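Local coordinates for protein SSD1 (Saccharomyces cerevisiae S288C, PDB 7AM1) that binds untranslated regions of mRNA and represses translation as a catalytically inactive member of the RNase II family, and is implicated in control of the G1 phase, at residues L68-L73 / H208-L213; S376-H381 / C394-V399; M422-V427 / I714-C719; Q731-A736 / P890-A895. All coordinates share one frame; numbering follows the deposited sequence.

Contact 1: L68-L73 / H208-L213; sequences LVAVEL and HVVAVL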
loop_
_atom_site.group_PDB
_atom_site.type_symbol
_atom_site.label_atom_id
_atom_site.label_comp_id
_atom_site.label_asym_id
_atom_site.label_seq_id
_atom_site.Cartn_x
_atom_site.Cartn_y
_atom_site.Cartn_z
ATOM N N LEU A 68 -16.928 6.269 -9.840
ATOM C CA LEU A 68 -17.002 7.653 -10.285
ATOM C C LEU A 68 -18.453 8.106 -10.175
ATOM O O LEU A 68 -19.339 7.498 -10.786
ATOM C CB LEU A 68 -16.501 7.786 -11.719
ATOM C CG LEU A 68 -16.518 9.200 -12.304
ATOM C CD1 LEU A 68 -15.503 10.084 -11.599
ATOM C CD2 LEU A 68 -16.256 9.157 -13.801
ATOM N N VAL A 69 -18.703 9.146 -9.382
ATOM C CA VAL A 69 -20.059 9.600 -9.106
ATOM C C VAL A 69 -20.197 11.071 -9.466
ATOM O O VAL A 69 -19.223 11.832 -9.461
ATOM C CB VAL A 69 -20.446 9.376 -7.625
ATOM C CG1 VAL A 69 -20.532 7.893 -7.319
ATOM C CG2 VAL A 69 -19.437 10.056 -6.698
ATOM N N ALA A 70 -21.422 11.458 -9.805
ATOM C CA ALA A 70 -21.820 12.854 -9.907
ATOM C C ALA A 70 -22.491 13.260 -8.602
ATOM O O ALA A 70 -23.431 12.595 -8.154
ATOM C CB ALA A 70 -22.771 13.062 -11.086
ATOM N N VAL A 71 -21.994 14.325 -7.977
ATOM C CA VAL A 71 -22.518 14.781 -6.694
ATOM C C VAL A 71 -23.049 16.200 -6.857
ATOM O O VAL A 71 -22.462 17.018 -7.575
ATOM C CB VAL A 71 -21.470 14.704 -5.559
ATOM C CG1 VAL A 71 -20.397 13.676 -5.887
ATOM C CG2 VAL A 71 -20.865 16.066 -5.264
ATOM N N GLU A 72 -24.176 16.473 -6.208
ATOM C CA GLU A 72 -24.729 17.815 -6.095
ATOM C C GLU A 72 -24.399 18.371 -4.716
ATOM O O GLU A 72 -24.651 17.714 -3.700
ATOM C CB GLU A 72 -26.241 17.799 -6.319
ATOM C CG GLU A 72 -26.905 19.146 -6.142
ATOM C CD GLU A 72 -28.403 19.078 -6.331
ATOM O OE1 GLU A 72 -29.076 18.390 -5.535
ATOM O OE2 GLU A 72 -28.906 19.709 -7.285
ATOM N N LEU A 73 -23.817 19.568 -4.684
ATOM C CA LEU A 73 -23.390 20.164 -3.428
ATOM C C LEU A 73 -24.592 20.603 -2.595
ATOM O O LEU A 73 -25.682 20.867 -3.111
ATOM C CB LEU A 73 -22.470 21.357 -3.691
ATOM N N HIS A 208 -24.493 15.131 -2.137
ATOM C CA HIS A 208 -25.134 13.830 -2.245
ATOM C C HIS A 208 -24.974 13.321 -3.669
ATOM O O HIS A 208 -24.846 14.099 -4.616
ATOM C CB HIS A 208 -26.623 13.878 -1.846
ATOM C CG HIS A 208 -27.486 14.668 -2.780
ATOM N ND1 HIS A 208 -28.661 14.173 -3.303
ATOM C CD2 HIS A 208 -27.357 15.923 -3.271
ATOM C CE1 HIS A 208 -29.213 15.085 -4.084
ATOM N NE2 HIS A 208 -28.440 16.156 -4.083
ATOM N N VAL A 209 -24.976 12.000 -3.803
ATOM C CA VAL A 209 -24.715 11.345 -5.079
ATOM C C VAL A 209 -26.005 11.325 -5.891
ATOM O O VAL A 209 -27.040 10.841 -5.420
ATOM C CB VAL A 209 -24.172 9.924 -4.856
ATOM C CG1 VAL A 209 -24.096 9.160 -6.169
ATOM C CG2 VAL A 209 -22.800 9.981 -4.178
ATOM N N VAL A 210 -25.955 11.871 -7.106
ATOM C CA VAL A 210 -27.126 11.901 -7.979
ATOM C C VAL A 210 -27.010 10.941 -9.151
ATOM O O VAL A 210 -28.002 10.750 -9.873
ATOM C CB VAL A 210 -27.413 13.328 -8.496
ATOM C CG1 VAL A 210 -27.663 14.269 -7.325
ATOM C CG2 VAL A 210 -26.266 13.839 -9.372
ATOM N N ALA A 211 -25.848 10.335 -9.367
ATOM C CA ALA A 211 -25.686 9.367 -10.440
ATOM C C ALA A 211 -24.344 8.673 -10.271
ATOM O O ALA A 211 -23.402 9.247 -9.718
ATOM C CB ALA A 211 -25.775 10.036 -11.819
ATOM N N VAL A 212 -24.273 7.434 -10.744
ATOM C CA VAL A 212 -23.011 6.716 -10.864
ATOM C C VAL A 212 -22.547 6.859 -12.306
ATOM O O VAL A 212 -23.236 6.419 -13.234
ATOM C CB VAL A 212 -23.150 5.238 -10.473
ATOM C CG1 VAL A 212 -21.826 4.507 -10.715
ATOM C CG2 VAL A 212 -23.586 5.105 -9.016
ATOM N N LEU A 213 -21.387 7.481 -12.498
ATOM C CA LEU A 213 -20.896 7.727 -13.846
ATOM C C LEU A 213 -20.093 6.550 -14.386
ATOM O O LEU A 213 -20.191 6.235 -15.577
ATOM C CB LEU A 213 -20.051 9.003 -13.871
ATOM C CG LEU A 213 -20.757 10.262 -13.353
ATOM C CD1 LEU A 213 -19.810 11.455 -13.333
ATOM C CD2 LEU A 213 -22.004 10.582 -14.177
#
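Glu-72 and His-208 join the two antiparallel strands by backbone and side chain at once. Glu-72 N meets His-208 O at 2.9 Å, and the same two residues pair again from His-208 N to Glu-72 O. Their side chains run alongside each other, and NE2 of His-208 donates to Glu-72 OE1 at 2.7 Å. This bond is nearly straight (174°) and lies in the ring plane, on the anti side of a carboxylate turned 36° from the imidazole. His-208 CG sits between its own N and carbonyl carbon (chi1 67°), which swings the ring alongside Glu-72, edge toward the carboxylate. Val-210 CG1 covers one face of the ring near its rim. With an alanine at His-208, Glu-72 OE1 is likely to lose this donor and the carboxylate to swing more freely.

Three further backbone bonds continue the pairing. Ala-70 N reaches Ala-211 O at 3.0 Å, while Ala-70 O takes Val-210 N at 2.8 Å; with two residues facing one, this is a classic beta bulge. Leu-213 N closes on Leu-68 O at 2.7 Å.

Apolar contacts flank the backbone. On the side of Val-69, Val-71 and Val-209, Val-69 CB meets Val-209 CG1 at 3.9 Å, the two side chains crossing at about a right angle. On the side of Ala-70, Ala-70 CB touches Leu-213 CD2 at 4.0 Å.

The pairing is consistent with the curled OB sheet of a cold-shock domain, its last strand reached through a long insertion. Strand 68-73 also pairs with strand 26-32, and Val-69 and Val-71 pack on Val-42 of strand 39-43.

Contact 2: S376-H381 / C394-V399; sequences SEFALH and CHVVDV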
loop_
_atom_site.group_PDB
_atom_site.type_symbol
_atom_site.label_atom_id
_atom_site.label_comp_id
_atom_site.label_asym_id
_atom_site.label_seq_id
_atom_site.Cartn_x
_atom_site.Cartn_y
_atom_site.Cartn_z
ATOM N N SER A 376 14.663 -10.843 -14.924
ATOM C CA SER A 376 15.461 -9.642 -15.139
ATOM C C SER A 376 14.874 -8.884 -16.323
ATOM O O SER A 376 14.837 -9.406 -17.443
ATOM C CB SER A 376 16.926 -9.986 -15.400
ATOM O OG SER A 376 17.653 -8.834 -15.792
ATOM N N GLU A 377 14.400 -7.668 -16.077
ATOM C CA GLU A 377 13.831 -6.863 -17.145
ATOM C C GLU A 377 14.543 -5.533 -17.335
ATOM O O GLU A 377 14.142 -4.754 -18.208
ATOM C CB GLU A 377 12.331 -6.628 -16.898
ATOM C CG GLU A 377 11.955 -5.898 -15.619
ATOM C CD GLU A 377 10.444 -5.869 -15.421
ATOM O OE1 GLU A 377 9.735 -5.604 -16.411
ATOM O OE2 GLU A 377 9.957 -6.116 -14.294
ATOM N N PHE A 378 15.600 -5.265 -16.572
ATOM C CA PHE A 378 16.314 -3.998 -16.624
ATOM C C PHE A 378 17.804 -4.274 -16.544
ATOM O O PHE A 378 18.242 -5.116 -15.757
ATOM C CB PHE A 378 15.881 -3.090 -15.477
ATOM C CG PHE A 378 16.519 -1.736 -15.495
ATOM C CD1 PHE A 378 16.066 -0.765 -16.368
ATOM C CD2 PHE A 378 17.540 -1.419 -14.617
ATOM C CE1 PHE A 378 16.630 0.489 -16.380
ATOM C CE2 PHE A 378 18.100 -0.163 -14.622
ATOM C CZ PHE A 378 17.642 0.791 -15.504
ATOM N N ALA A 379 18.577 -3.580 -17.377
ATOM C CA ALA A 379 20.021 -3.748 -17.421
ATOM C C ALA A 379 20.672 -2.384 -17.598
ATOM O O ALA A 379 20.055 -1.439 -18.100
ATOM C CB ALA A 379 20.433 -4.704 -18.546
ATOM N N LEU A 380 21.939 -2.294 -17.196
ATOM C CA LEU A 380 22.654 -1.031 -17.211
ATOM C C LEU A 380 24.068 -1.218 -17.734
ATOM O O LEU A 380 24.646 -2.304 -17.629
ATOM C CB LEU A 380 22.774 -0.429 -15.802
ATOM C CG LEU A 380 21.562 0.162 -15.099
ATOM C CD1 LEU A 380 21.913 0.397 -13.633
ATOM C CD2 LEU A 380 21.126 1.450 -15.782
ATOM N N HIS A 381 24.627 -0.141 -18.279
ATOM C CA HIS A 381 26.064 -0.060 -18.479
ATOM C C HIS A 381 26.507 1.355 -18.149
ATOM O O HIS A 381 25.718 2.302 -18.214
ATOM C CB HIS A 381 26.501 -0.446 -19.902
ATOM C CG HIS A 381 26.255 0.601 -20.946
ATOM N ND1 HIS A 381 25.177 0.559 -21.803
ATOM C CD2 HIS A 381 26.985 1.681 -21.316
ATOM C CE1 HIS A 381 25.240 1.581 -22.640
ATOM N NE2 HIS A 381 26.325 2.280 -22.361
ATOM N N CYS A 394 20.583 2.653 -20.061
ATOM C CA CYS A 394 19.483 2.055 -19.311
ATOM C C CYS A 394 18.607 1.276 -20.278
ATOM O O CYS A 394 18.007 1.864 -21.182
ATOM C CB CYS A 394 18.686 3.135 -18.581
ATOM S SG CYS A 394 19.732 4.201 -17.558
ATOM N N HIS A 395 18.535 -0.042 -20.091
ATOM C CA HIS A 395 17.951 -0.950 -21.070
ATOM C C HIS A 395 16.785 -1.701 -20.448
ATOM O O HIS A 395 16.918 -2.274 -19.360
ATOM C CB HIS A 395 18.993 -1.950 -21.583
ATOM C CG HIS A 395 20.322 -1.336 -21.900
ATOM N ND1 HIS A 395 20.544 -0.566 -23.021
ATOM C CD2 HIS A 395 21.504 -1.382 -21.238
ATOM C CE1 HIS A 395 21.803 -0.166 -23.038
ATOM N NE2 HIS A 395 22.408 -0.646 -21.965
ATOM N N VAL A 396 15.652 -1.707 -21.149
ATOM C CA VAL A 396 14.434 -2.379 -20.715
ATOM C C VAL A 396 14.021 -3.385 -21.781
ATOM O O VAL A 396 14.059 -3.082 -22.980
ATOM C CB VAL A 396 13.294 -1.370 -20.463
ATOM C CG1 VAL A 396 12.020 -2.105 -20.059
ATOM C CG2 VAL A 396 13.699 -0.352 -19.407
ATOM N N VAL A 397 13.632 -4.587 -21.345
ATOM C CA VAL A 397 13.147 -5.597 -22.279
ATOM C C VAL A 397 12.044 -5.008 -23.149
ATOM O O VAL A 397 11.100 -4.387 -22.650
ATOM C CB VAL A 397 12.656 -6.841 -21.518
ATOM C CG1 VAL A 397 11.984 -7.813 -22.478
ATOM C CG2 VAL A 397 13.809 -7.512 -20.799
ATOM N N ASP A 398 12.160 -5.214 -24.461
ATOM C CA ASP A 398 11.184 -4.705 -25.428
ATOM C C ASP A 398 10.077 -5.746 -25.590
ATOM O O ASP A 398 9.960 -6.438 -26.603
ATOM C CB ASP A 398 11.869 -4.379 -26.752
ATOM C CG ASP A 398 10.951 -3.669 -27.744
ATOM O OD1 ASP A 398 9.729 -3.571 -27.492
ATOM O OD2 ASP A 398 11.465 -3.198 -28.782
ATOM N N VAL A 399 9.256 -5.843 -24.540
ATOM C CA VAL A 399 8.250 -6.897 -24.462
ATOM C C VAL A 399 7.308 -6.830 -25.656
ATOM O O VAL A 399 6.980 -7.857 -26.261
ATOM C CB VAL A 399 7.469 -6.805 -23.136
ATOM C CG1 VAL A 399 6.426 -7.906 -23.058
ATOM C CG2 VAL A 399 8.402 -6.891 -21.948
#
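Phe-378, Leu-380, Cys-394 and Val-396 make the tightly filled face of this hairpin in the RNB domain. With CG anti to its N (chi1 -177°), Phe-378 lays its ring along the partner strand. Val-396 CG2 touches the ring edge at Phe-378 CD1 (3.9 Å), and Cys-394 CB approaches Phe-378 CZ at 4.0 Å. Leu-380 CD2 presses on Cys-394 SG at 3.6 Å. Helix 544-568 covers this side, touching Phe-378, Leu-380 and Cys-394.

Ala-379 and His-395 form the hydrogen-bonded pair between, each N reaching the other's O at 2.9 Å. Toward Val-397 the grip slackens: Val-397 N reaches Glu-377 O at 3.2 Å, its donor well tilted from the carbonyl plane. Beyond it Asp-398 turns off without touching the partner strand and makes salt bridges with Arg-355 and Lys-677.

On the Ala-379 face the contact is polar. His-381 ND1 and His-395 NE2 share a hydrogen bond of 3.0 Å, rim to rim, with ring planes 23° apart. Glu-391 holds NE2 of His-381, and Ser-450 OG meets ND1 of His-395. All four imidazole nitrogens thus have partners although both rings are buried, and the shared bond makes it unlikely that both rings are fully protonated.

Contact 3: M422-V427 / I714-C719; sequences MPQKLV and IHLLLC. With 1PE (pentaethylene glycol), chain E.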
loop_
_atom_site.group_PDB
_atom_site.type_symbol
_atom_site.label_atom_id
_atom_site.label_comp_id
_atom_site.label_asym_id
_atom_site.label_seq_id
_atom_site.Cartn_x
_atom_site.Cartn_y
_atom_site.Cartn_z
ATOM N N MET A 422 3.535 -11.220 -3.483
ATOM C CA MET A 422 3.276 -11.477 -2.081
ATOM C C MET A 422 4.433 -12.278 -1.503
ATOM O O MET A 422 5.114 -12.997 -2.239
ATOM C CB MET A 422 1.968 -12.252 -1.907
ATOM C CG MET A 422 0.760 -11.482 -2.406
ATOM S SD MET A 422 -0.719 -12.486 -2.588
ATOM C CE MET A 422 -0.240 -13.594 -3.909
ATOM N N PRO A 423 4.695 -12.170 -0.199
ATOM C CA PRO A 423 5.780 -12.985 0.372
ATOM C C PRO A 423 5.593 -14.467 0.097
ATOM O O PRO A 423 6.572 -15.183 -0.147
ATOM C CB PRO A 423 5.704 -12.668 1.874
ATOM C CG PRO A 423 4.988 -11.343 1.956
ATOM C CD PRO A 423 4.024 -11.335 0.816
ATOM N N GLN A 424 4.343 -14.936 0.116
ATOM C CA GLN A 424 4.024 -16.347 -0.027
ATOM C C GLN A 424 3.973 -16.809 -1.477
ATOM O O GLN A 424 4.162 -18.003 -1.739
ATOM C CB GLN A 424 2.657 -16.660 0.596
ATOM C CG GLN A 424 2.489 -16.262 2.038
ATOM C CD GLN A 424 2.066 -14.823 2.188
ATOM O OE1 GLN A 424 2.338 -13.996 1.319
ATOM N NE2 GLN A 424 1.385 -14.514 3.287
ATOM N N LYS A 425 3.715 -15.905 -2.416
ATOM C CA LYS A 425 3.416 -16.308 -3.780
ATOM C C LYS A 425 3.553 -15.103 -4.694
ATOM O O LYS A 425 3.466 -13.954 -4.252
ATOM C CB LYS A 425 1.983 -16.858 -3.859
ATOM C CG LYS A 425 1.719 -17.899 -4.925
ATOM C CD LYS A 425 0.250 -17.870 -5.343
ATOM C CE LYS A 425 -0.079 -18.978 -6.335
ATOM N NZ LYS A 425 -1.540 -19.081 -6.617
ATOM N N LEU A 426 3.757 -15.379 -5.982
ATOM C CA LEU A 426 3.747 -14.336 -6.996
ATOM C C LEU A 426 2.849 -14.787 -8.140
ATOM O O LEU A 426 2.728 -15.984 -8.423
ATOM C CB LEU A 426 5.158 -14.011 -7.533
ATOM C CG LEU A 426 5.844 -14.971 -8.505
ATOM C CD1 LEU A 426 5.323 -14.781 -9.926
ATOM C CD2 LEU A 426 7.358 -14.783 -8.482
ATOM N N VAL A 427 2.224 -13.818 -8.799
ATOM C CA VAL A 427 1.392 -14.074 -9.968
ATOM C C VAL A 427 1.939 -13.225 -11.103
ATOM O O VAL A 427 2.026 -11.996 -10.976
ATOM C CB VAL A 427 -0.089 -13.761 -9.705
ATOM C CG1 VAL A 427 -0.927 -14.169 -10.903
ATOM C CG2 VAL A 427 -0.567 -14.469 -8.447
ATOM N N ILE A 714 1.415 -9.614 3.272
ATOM C CA ILE A 714 2.412 -9.290 4.288
ATOM C C ILE A 714 1.781 -9.331 5.672
ATOM O O ILE A 714 2.318 -9.936 6.607
ATOM C CB ILE A 714 3.038 -7.912 4.015
ATOM C CG1 ILE A 714 3.890 -7.936 2.746
ATOM C CG2 ILE A 714 3.849 -7.468 5.217
ATOM C CD1 ILE A 714 4.298 -6.546 2.276
ATOM N N HIS A 715 0.644 -8.648 5.827
ATOM C CA HIS A 715 -0.018 -8.565 7.120
ATOM C C HIS A 715 -0.345 -9.949 7.649
ATOM O O HIS A 715 -0.169 -10.230 8.840
ATOM C CB HIS A 715 -1.289 -7.725 6.980
ATOM C CG HIS A 715 -2.120 -7.658 8.222
ATOM N ND1 HIS A 715 -3.085 -8.597 8.519
ATOM C CD2 HIS A 715 -2.143 -6.761 9.235
ATOM C CE1 HIS A 715 -3.661 -8.285 9.667
ATOM N NE2 HIS A 715 -3.108 -7.174 10.122
ATOM N N LEU A 716 -0.803 -10.832 6.765
ATOM C CA LEU A 716 -1.156 -12.189 7.160
ATOM C C LEU A 716 0.060 -12.925 7.708
ATOM O O LEU A 716 0.011 -13.499 8.801
ATOM C CB LEU A 716 -1.755 -12.915 5.957
ATOM C CG LEU A 716 -2.216 -14.359 6.093
ATOM C CD1 LEU A 716 -3.382 -14.445 7.080
ATOM C CD2 LEU A 716 -2.611 -14.908 4.727
ATOM N N LEU A 717 1.167 -12.913 6.962
ATOM C CA LEU A 717 2.363 -13.621 7.401
ATOM C C LEU A 717 2.986 -12.971 8.626
ATOM O O LEU A 717 3.555 -13.669 9.473
ATOM C CB LEU A 717 3.374 -13.679 6.262
ATOM C CG LEU A 717 4.644 -14.493 6.495
ATOM C CD1 LEU A 717 4.315 -15.898 6.969
ATOM C CD2 LEU A 717 5.480 -14.526 5.217
ATOM N N LEU A 718 2.884 -11.644 8.742
ATOM C CA LEU A 718 3.419 -10.956 9.911
ATOM C C LEU A 718 2.653 -11.334 11.173
ATOM O O LEU A 718 3.252 -11.520 12.239
ATOM C CB LEU A 718 3.369 -9.444 9.693
ATOM C CG LEU A 718 3.868 -8.614 10.875
ATOM C CD1 LEU A 718 5.311 -8.954 11.202
ATOM C CD2 LEU A 718 3.712 -7.133 10.583
ATOM N N CYS A 719 1.327 -11.440 11.076
ATOM C CA CYS A 719 0.535 -11.847 12.231
ATOM C C CYS A 719 0.906 -13.256 12.672
ATOM O O CYS A 719 1.025 -13.531 13.871
ATOM C CB CYS A 719 -0.953 -11.763 11.898
ATOM S SG CYS A 719 -1.587 -10.089 11.824
HETATM C C15 1PE E . -3.016 -20.287 -3.355
HETATM O OH6 1PE E . -1.866 -20.596 -4.090
HETATM C C16 1PE E . -0.032 -20.630 -2.546
HETATM C C26 1PE E . -0.969 -21.447 -3.434
HETATM O OH7 1PE E . 1.299 -20.942 -2.856
#
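Pro-423 presents its ring to Ile-714 and Leu-717 on one side of helix 689-725. Followed outward, the ring first meets Leu-717 CD2 with Pro-423 CB, at 3.8 Å. The outermost atom, Pro-423 CG, rests on Ile-714 CG1 at 3.7 Å, where the two side chains cross at about a right angle. Pro-423 CD returns along the same branch, 3.9 Å from Ile-714 CG1. Replacing Pro-423 by a glycine would probably open a gap between the turn and Ile-714 and Leu-717, and set this backbone freer to move.

Pro-423 and Gln-424 are the central residues of a type I turn in the short hairpin of strands 420-421 and 426-427. The turn is closed by Met-422 N to Lys-425 O at 2.8 Å and by Lys-425 N to Met-422 O at 3.2 Å. Gln-424, bent at chi2 (85°), slides its amide past Leu-717, Gln-424 NE2 lying 3.7 Å from Leu-717 CB. At the exposed end, Lys-425 NZ donates to OH6 of a pentaethylene glycol at 3.0 Å, a molecule probably left from crystallisation.

The RNB hairpin thus meets the helix mainly by apolar contact, while a hydrogen bond from Gln-424 NE2 to Ala-713 O gives the side-chain amide a polar partner and would fix how it is turned beside Leu-717.

Contact 4: Q731-A736 / P890-A895; sequences QLLTMA and PILLRA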
loop_
_atom_site.group_PDB
_atom_site.type_symbol
_atom_site.label_atom_id
_atom_site.label_comp_id
_atom_site.label_asym_id
_atom_site.label_seq_id
_atom_site.Cartn_x
_atom_site.Cartn_y
_atom_site.Cartn_z
ATOM N N GLN A 731 1.769 -13.418 23.309
ATOM C CA GLN A 731 1.940 -11.993 23.061
ATOM C C GLN A 731 3.426 -11.667 23.127
ATOM O O GLN A 731 4.225 -12.433 23.676
ATOM C CB GLN A 731 1.163 -11.133 24.058
ATOM C CG GLN A 731 1.766 -11.128 25.433
ATOM C CD GLN A 731 0.725 -11.157 26.530
ATOM O OE1 GLN A 731 0.814 -11.962 27.462
ATOM N NE2 GLN A 731 -0.266 -10.278 26.431
ATOM N N LEU A 732 3.786 -10.533 22.537
ATOM C CA LEU A 732 5.140 -10.008 22.583
ATOM C C LEU A 732 5.126 -8.710 23.380
ATOM O O LEU A 732 4.085 -8.075 23.562
ATOM C CB LEU A 732 5.704 -9.748 21.184
ATOM C CG LEU A 732 5.731 -10.930 20.219
ATOM C CD1 LEU A 732 6.225 -10.462 18.863
ATOM C CD2 LEU A 732 6.592 -12.064 20.750
ATOM N N LEU A 733 6.296 -8.351 23.891
ATOM C CA LEU A 733 6.502 -7.093 24.596
ATOM C C LEU A 733 7.653 -6.382 23.904
ATOM O O LEU A 733 8.739 -6.954 23.757
ATOM C CB LEU A 733 6.804 -7.338 26.077
ATOM C CG LEU A 733 6.999 -6.122 26.982
ATOM C CD1 LEU A 733 5.747 -5.267 27.014
ATOM C CD2 LEU A 733 7.397 -6.557 28.396
ATOM N N THR A 734 7.418 -5.155 23.453
ATOM C CA THR A 734 8.463 -4.419 22.763
ATOM C C THR A 734 8.310 -2.936 23.046
ATOM O O THR A 734 7.214 -2.454 23.345
ATOM C CB THR A 734 8.434 -4.660 21.247
ATOM O OG1 THR A 734 9.579 -4.041 20.644
ATOM C CG2 THR A 734 7.174 -4.087 20.628
ATOM N N MET A 735 9.421 -2.218 22.945
ATOM C CA MET A 735 9.370 -0.769 23.027
ATOM C C MET A 735 8.789 -0.226 21.729
ATOM O O MET A 735 9.092 -0.722 20.641
ATOM C CB MET A 735 10.764 -0.192 23.278
ATOM C CG MET A 735 11.395 -0.646 24.586
ATOM S SD MET A 735 10.374 -0.249 26.019
ATOM C CE MET A 735 10.302 1.536 25.884
ATOM N N ALA A 736 7.910 0.762 21.854
ATOM C CA ALA A 736 7.309 1.433 20.713
ATOM C C ALA A 736 7.384 2.936 20.943
ATOM O O ALA A 736 7.658 3.402 22.051
ATOM C CB ALA A 736 5.854 0.988 20.503
ATOM N N PRO A 890 6.602 0.810 26.608
ATOM C CA PRO A 890 6.518 -0.644 26.403
ATOM C C PRO A 890 5.102 -1.060 26.025
ATOM O O PRO A 890 4.130 -0.679 26.684
ATOM C CB PRO A 890 6.941 -1.226 27.757
ATOM C CG PRO A 890 6.696 -0.147 28.733
ATOM C CD PRO A 890 6.830 1.161 28.022
ATOM N N ILE A 891 4.997 -1.858 24.964
ATOM C CA ILE A 891 3.721 -2.225 24.364
ATOM C C ILE A 891 3.638 -3.741 24.271
ATOM O O ILE A 891 4.585 -4.395 23.816
ATOM C CB ILE A 891 3.548 -1.593 22.966
ATOM C CG1 ILE A 891 3.371 -0.075 23.077
ATOM C CG2 ILE A 891 2.376 -2.222 22.215
ATOM C CD1 ILE A 891 2.191 0.354 23.914
ATOM N N LEU A 892 2.504 -4.292 24.688
ATOM C CA LEU A 892 2.178 -5.693 24.459
ATOM C C LEU A 892 1.529 -5.819 23.086
ATOM O O LEU A 892 0.592 -5.081 22.766
ATOM C CB LEU A 892 1.244 -6.204 25.555
ATOM C CG LEU A 892 1.868 -6.235 26.954
ATOM C CD1 LEU A 892 0.814 -6.029 28.028
ATOM C CD2 LEU A 892 2.607 -7.544 27.178
ATOM N N LEU A 893 2.045 -6.735 22.271
ATOM C CA LEU A 893 1.652 -6.858 20.873
ATOM C C LEU A 893 1.148 -8.265 20.600
ATOM O O LEU A 893 1.801 -9.249 20.968
ATOM C CB LEU A 893 2.825 -6.517 19.944
ATOM C CG LEU A 893 2.628 -6.769 18.446
ATOM C CD1 LEU A 893 1.560 -5.855 17.867
ATOM C CD2 LEU A 893 3.946 -6.588 17.692
ATOM N N ARG A 894 -0.030 -8.345 19.986
ATOM C CA ARG A 894 -0.691 -9.600 19.686
ATOM C C ARG A 894 -1.415 -9.515 18.349
ATOM O O ARG A 894 -1.816 -8.439 17.906
ATOM C CB ARG A 894 -1.710 -9.957 20.764
ATOM C CG ARG A 894 -1.411 -11.210 21.495
ATOM C CD ARG A 894 -2.424 -11.372 22.601
ATOM N NE ARG A 894 -3.731 -11.757 22.083
ATOM C CZ ARG A 894 -4.172 -13.010 22.018
ATOM N NH1 ARG A 894 -5.381 -13.253 21.532
ATOM N NH2 ARG A 894 -3.415 -14.016 22.439
ATOM N N ALA A 895 -1.614 -10.683 17.739
ATOM C CA ALA A 895 -2.523 -10.867 16.610
ATOM C C ALA A 895 -3.689 -11.741 17.077
ATOM O O ALA A 895 -3.498 -12.924 17.380
ATOM C CB ALA A 895 -1.806 -11.499 15.417
#
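Leu-733 carries CG anti to its backbone N (chi1 -178°), and Leu-892 carries its own anti to the carbonyl carbon (chi1 -65°), so that Leu-733 CD1 and Leu-892 CD2 meet across the strands at 3.9 Å. The pair belongs to a five-stranded antiparallel sheet, consistent with the OB-type fold of the DIS3L2-like C-terminal domain, in which strands 732-741 and 888-896 are neighbours far apart in sequence.

Two hydrogen-bonded pairs fix the register. Leu-732 N reaches Leu-893 O at 2.8 Å in the carbonyl plane and almost straight (173°), with the return bond from Leu-893 N to Leu-732 O. Thr-734 and Ile-891 repeat the exchange, Ile-891 N lying 2.8 Å from Thr-734 O. Thr-734 OG1 looks elsewhere, to Arg-851 N.

Leu-732 and Leu-893 turn to the face covered by Ile-722 of helix 689-725, whereas Leu-733 and Leu-892 pack under Ile-817 of helix 814-827. At the start of the segment, Gln-731 CB lies against the aliphatic part of Arg-894, 3.6 Å from Arg-894 CG; the guanidinium beyond makes a salt bridge with Glu-896.

At the other end Ala-736 CB rests on Ile-891 CG1 at 3.7 Å. Met-735, bent at chi2 and chi3, runs alongside Pro-890: Met-735 SD stands 4.0 Å from Pro-890 CB, and the terminal CE curls to 3.8 Å from Pro-890 N.

Contacts 3 and 4 are the two that touch: Cys-719 CB, on helix 689-725, meets Ala-895 CB at 3.6 Å, and the helix runs on in the chain to strand 732-741. Contact 3 is thus the middle piece, its hairpin from the RNB region and its helix leading to the C-terminal sheet. Contact 2 lies farther out in the RNB domain, about 10 Å from contact 3 between nearest atoms. Contact 4 is on the opposite side of the chain's centre, about 44 Å from contact 2 centre to centre. Contact 1 stands apart, its nearest atoms about 26 Å or more from those of the others. Pentaethylene glycol, probably from the crystallisation liquor, lies beside Val-212 in contact 1 and is also found at Lys-425 in contact 3.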